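Local coordinates for PA0833-PD protein (Pseudomonas aeruginosa PAO1, PDB 6JFW) that probably binds peptidoglycan through this OmpA C-like periplasmic domain, and so probably tethers the outer membrane to the cell wall, at residues L29-G33 with N34-A38; P46-Y49 with A50-N53. All blocks are in the same frame, centred on the assembly; numbering follows the deposited sequence.

Contact 1 of 2, residues L29-G33 with N34-A38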
loop_
_atom_site.group_PDB
_atom_site.type_symbol
_atom_site.label_atom_id
_atom_site.label_comp_id
_atom_site.label_asym_id
_atom_site.label_seq_id
_atom_site.Cartn_x
_atom_site.Cartn_y
_atom_site.Cartn_z
ATOM N N LEU A 29 3.429 4.895 -1.982
ATOM C CA LEU A 29 2.657 4.212 -3.011
ATOM C C LEU A 29 1.233 4.023 -2.507
ATOM O O LEU A 29 1.019 3.374 -1.477
ATOM C CB LEU A 29 3.294 2.866 -3.359
ATOM C CG LEU A 29 4.786 2.944 -3.692
ATOM C CD1 LEU A 29 5.444 1.584 -3.575
ATOM C CD2 LEU A 29 4.984 3.516 -5.082
ATOM N N ILE A 30 0.268 4.601 -3.220
ATOM C CA ILE A 30 -1.148 4.454 -2.898
ATOM C C ILE A 30 -1.706 3.315 -3.734
ATOM O O ILE A 30 -1.706 3.383 -4.968
ATOM C CB ILE A 30 -1.935 5.745 -3.168
ATOM C CG1 ILE A 30 -1.282 6.943 -2.482
ATOM C CG2 ILE A 30 -3.384 5.575 -2.709
ATOM C CD1 ILE A 30 -1.433 6.941 -1.002
ATOM N N MET A 31 -2.198 2.278 -3.067
ATOM C CA MET A 31 -2.810 1.146 -3.751
ATOM C C MET A 31 -4.303 1.129 -3.450
ATOM O O MET A 31 -4.709 0.719 -2.351
ATOM C CB MET A 31 -2.142 -0.160 -3.313
ATOM C CG MET A 31 -0.640 -0.159 -3.601
ATOM S SD MET A 31 0.340 -1.435 -2.784
ATOM C CE MET A 31 -0.886 -2.699 -2.491
ATOM N N PRO A 32 -5.154 1.583 -4.372
ATOM C CA PRO A 32 -6.590 1.660 -4.078
ATOM C C PRO A 32 -7.180 0.282 -3.833
ATOM O O PRO A 32 -6.776 -0.710 -4.444
ATOM C CB PRO A 32 -7.182 2.305 -5.339
ATOM C CG PRO A 32 -6.020 2.891 -6.078
ATOM C CD PRO A 32 -4.840 2.042 -5.734
ATOM N N GLY A 33 -8.154 0.232 -2.924
ATOM C CA GLY A 33 -8.751 -1.044 -2.567
ATOM C C GLY A 33 -9.423 -1.734 -3.740
ATOM O O GLY A 33 -9.370 -2.959 -3.862
ATOM N N ASN A 34 -10.047 -0.955 -4.628
ATOM C CA ASN A 34 -10.852 -1.538 -5.697
ATOM C C ASN A 34 -10.024 -2.298 -6.724
ATOM O O ASN A 34 -10.589 -3.074 -7.503
ATOM C CB ASN A 34 -11.663 -0.450 -6.403
ATOM C CG ASN A 34 -10.800 0.457 -7.256
ATOM O OD1 ASN A 34 -9.790 0.989 -6.794
ATOM N ND2 ASN A 34 -11.187 0.630 -8.515
ATOM N N ILE A 35 -8.708 -2.092 -6.762
ATOM C CA ILE A 35 -7.847 -2.815 -7.693
ATOM C C ILE A 35 -6.863 -3.734 -6.990
ATOM O O ILE A 35 -6.273 -4.604 -7.651
ATOM C CB ILE A 35 -7.090 -1.850 -8.630
ATOM C CG1 ILE A 35 -6.061 -1.040 -7.848
ATOM C CG2 ILE A 35 -8.057 -0.915 -9.333
ATOM C CD1 ILE A 35 -4.653 -1.463 -8.104
ATOM N N THR A 36 -6.660 -3.573 -5.683
ATOM C CA THR A 36 -5.733 -4.413 -4.939
ATOM C C THR A 36 -6.402 -5.672 -4.408
ATOM O O THR A 36 -5.787 -6.743 -4.385
ATOM C CB THR A 36 -5.126 -3.622 -3.776
ATOM O OG1 THR A 36 -4.521 -2.425 -4.277
ATOM C CG2 THR A 36 -4.075 -4.449 -3.048
ATOM N N PHE A 37 -7.660 -5.567 -3.993
ATOM C CA PHE A 37 -8.348 -6.658 -3.330
ATOM C C PHE A 37 -9.581 -7.070 -4.116
ATOM O O PHE A 37 -10.216 -6.253 -4.790
ATOM C CB PHE A 37 -8.740 -6.261 -1.905
ATOM C CG PHE A 37 -7.564 -5.925 -1.047
ATOM C CD1 PHE A 37 -6.744 -6.931 -0.570
ATOM C CD2 PHE A 37 -7.253 -4.609 -0.748
ATOM C CE1 PHE A 37 -5.646 -6.637 0.206
ATOM C CE2 PHE A 37 -6.152 -4.307 0.029
ATOM C CZ PHE A 37 -5.346 -5.325 0.504
ATOM N N ALA A 38 -9.965 -8.313 -3.947
ATOM C CA ALA A 38 -11.168 -8.833 -4.524
ATOM C C ALA A 38 -12.332 -8.501 -3.555
ATOM O O ALA A 38 -12.328 -8.876 -2.422
ATOM C CB ALA A 38 -11.034 -10.319 -4.702
#
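T36 turns back over the end of the strand and grips P32 with two groups at once. Its hydroxyl OG1 donates to P32 O at 2.8 Å, reaching the oxygen from above the carbonyl plane, 43° out of it, while its amide N meets the same oxygen at 3.1 Å, close to the C=O axis. The first torsion makes this possible: with OG1 beside the backbone N (chi1 -55°), hydroxyl and amide face the same acceptor. Threonine suits the place because its other branch is apolar. CG2 lies 3.7 Å from M31 CE and also rests over one face of the F37 ring, offset toward the rim, whereas OG1 stands 3.4 Å from M31 CB. The methionine and threonine side chains cross at about a right angle, and a bend at the third torsion of M31 carries its methyl to T36.

On the outer side of the turn, N34 OD1 comes up to P32 CB at 3.3 Å. The proline ring also meets I35, CD to CG1 at 3.9 Å. P32 is the last strand residue and occupies the N-cap position; a proline, with no N-H to give, is easily accommodated where the strand gives way to the helix. G33 opens the short helix 33-36, and its carbonyl receives F37 N at 3.1 Å in a fairly straight bond of 163°, closing the last turn as the chain leaves helical geometry. The result is an abrupt passage from strand to a single helical turn.

Strand 26-32 of the OmpA C-like domain lies in the mixed sheet between strands 19-23 and 132-139, with M31 bonded through its backbone to V133. Helix 79-99 packs against the same region, V93 touching both M31 and F37, while the backbone of T36 is also bonded to A45.

Contact 2 of 2, residues P46-Y49 with A50-N53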
loop_
_atom_site.group_PDB
_atom_site.type_symbol
_atom_site.label_atom_id
_atom_site.label_comp_id
_atom_site.label_asym_id
_atom_site.label_seq_id
_atom_site.Cartn_x
_atom_site.Cartn_y
_atom_site.Cartn_z
ATOM N N PRO A 46 -6.580 -11.008 -8.502
ATOM C CA PRO A 46 -5.698 -11.726 -9.446
ATOM C C PRO A 46 -4.821 -10.809 -10.284
ATOM O O PRO A 46 -3.629 -11.084 -10.466
ATOM C CB PRO A 46 -6.689 -12.522 -10.315
ATOM C CG PRO A 46 -8.071 -12.005 -9.962
ATOM C CD PRO A 46 -7.977 -11.462 -8.581
ATOM N N SER A 47 -5.391 -9.706 -10.775
ATOM C CA SER A 47 -4.731 -8.706 -11.604
ATOM C C SER A 47 -3.622 -7.948 -10.885
ATOM O O SER A 47 -2.826 -7.273 -11.546
ATOM C CB SER A 47 -5.757 -7.697 -12.099
ATOM O OG SER A 47 -6.274 -6.987 -10.982
ATOM N N PHE A 48 -3.578 -7.988 -9.558
ATOM C CA PHE A 48 -2.588 -7.209 -8.828
ATOM C C PHE A 48 -1.368 -8.025 -8.430
ATOM O O PHE A 48 -0.445 -7.480 -7.813
ATOM C CB PHE A 48 -3.220 -6.579 -7.589
ATOM C CG PHE A 48 -2.503 -5.359 -7.124
ATOM C CD1 PHE A 48 -2.532 -4.205 -7.881
ATOM C CD2 PHE A 48 -1.779 -5.365 -5.952
ATOM C CE1 PHE A 48 -1.857 -3.079 -7.470
ATOM C CE2 PHE A 48 -1.103 -4.237 -5.537
ATOM C CZ PHE A 48 -1.147 -3.092 -6.295
ATOM N N TYR A 49 -1.342 -9.312 -8.774
ATOM C CA TYR A 49 -0.192 -10.149 -8.454
ATOM C C TYR A 49 1.072 -9.623 -9.119
ATOM O O TYR A 49 2.118 -9.485 -8.472
ATOM C CB TYR A 49 -0.465 -11.588 -8.889
ATOM C CG TYR A 49 -1.250 -12.391 -7.885
ATOM C CD1 TYR A 49 -2.344 -11.846 -7.227
ATOM C CD2 TYR A 49 -0.902 -13.701 -7.602
ATOM C CE1 TYR A 49 -3.062 -12.583 -6.307
ATOM C CE2 TYR A 49 -1.611 -14.447 -6.687
ATOM C CZ TYR A 49 -2.690 -13.884 -6.042
ATOM O OH TYR A 49 -3.400 -14.628 -5.130
ATOM N N ALA A 50 0.995 -9.321 -10.407
ATOM C CA ALA A 50 2.184 -8.929 -11.149
ATOM C C ALA A 50 2.673 -7.536 -10.750
ATOM O O ALA A 50 3.889 -7.342 -10.620
ATOM C CB ALA A 50 1.924 -9.018 -12.652
ATOM N N PRO A 51 1.795 -6.538 -10.555
ATOM C CA PRO A 51 2.271 -5.284 -9.942
ATOM C C PRO A 51 3.003 -5.499 -8.626
ATOM O O PRO A 51 4.068 -4.907 -8.407
ATOM C CB PRO A 51 0.978 -4.480 -9.764
ATOM C CG PRO A 51 0.130 -4.919 -10.891
ATOM C CD PRO A 51 0.417 -6.390 -11.068
ATOM N N LEU A 52 2.465 -6.347 -7.746
ATOM C CA LEU A 52 3.147 -6.636 -6.487
ATOM C C LEU A 52 4.479 -7.335 -6.725
ATOM O O LEU A 52 5.453 -7.085 -6.005
ATOM C CB LEU A 52 2.253 -7.481 -5.584
ATOM C CG LEU A 52 1.182 -6.707 -4.819
ATOM C CD1 LEU A 52 0.245 -7.650 -4.081
ATOM C CD2 LEU A 52 1.822 -5.714 -3.859
ATOM N N ASN A 53 4.538 -8.225 -7.721
ATOM C CA ASN A 53 5.809 -8.847 -8.082
ATOM C C ASN A 53 6.850 -7.795 -8.437
ATOM O O ASN A 53 8.008 -7.886 -8.011
ATOM C CB ASN A 53 5.621 -9.809 -9.257
ATOM C CG ASN A 53 4.839 -11.051 -8.885
ATOM O OD1 ASN A 53 4.665 -11.364 -7.708
ATOM N ND2 ASN A 53 4.373 -11.774 -9.896
HETATM O O HOH W 1 -1.458 -10.237 -11.960
#
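P51 lays its ring carbon CB over one face of F48, 4.2 Å from the ring centroid and 21° off the ring normal, a CH-pi contact offset toward the rim. L52 meets the same ring from another direction: its CG comes within 3.4 Å of F48 CE2, the two side chains crossing at about a right angle, and its methyls follow the CD2–CE2 side. A flat aromatic group suits this place, since neighbouring residues of one helical turn can both use it. F48 CG stands anti to the backbone N (chi1 -156°), which sets the ring against P51 and L52.

The backbone beneath fixes these positions. L52 N donates to F48 O at 3.1 Å, and N53 N to Y49 O at 2.8 Å. Both are i to i+4 bonds, and they mark the first turn of helix 49-61, which follows the first strands of the OmpA C-like fold and packs on its sheet. Proline is well placed so early in a helix: P51 has no N-H, but little is lost, since the amides of a first turn have no preceding helical carbonyl to reach; its CD instead packs 3.4 Å from S47 O. A50, one residue earlier, does have an N-H, and a water takes it at 3.0 Å while donating to P46 O at 2.8 Å; this bridge joins the approach loop to the helix start.

Farther out, Y49 leaves the turn on the exposed side and sets its ring edge-to-face with Y96 of helix 79-99. L52 touches I44, P51 touches T16, and F48 reaches V18.

The two contacts follow one another along the chain and meet at F48. I35 CD1 touches F48 CE1 at 3.3 Å, M31 CE comes to F48 CE2 at 3.4 Å, and T36 CG2 packs on the same ring, so this phenylalanine serves both contacts. In contact 1 four of seven touching residues are buried, and its centre lies about 8 Å from the centre of the chain; contact 2 has two of seven buried and its centre about 13 Å away. Contact 1 joins a sheet strand to a short helix through a doubly bonded carbonyl. Contact 2 starts a longer helix nearer the surface, where a water bridges loop and helix and the side chains meet through CH-pi and apolar packing.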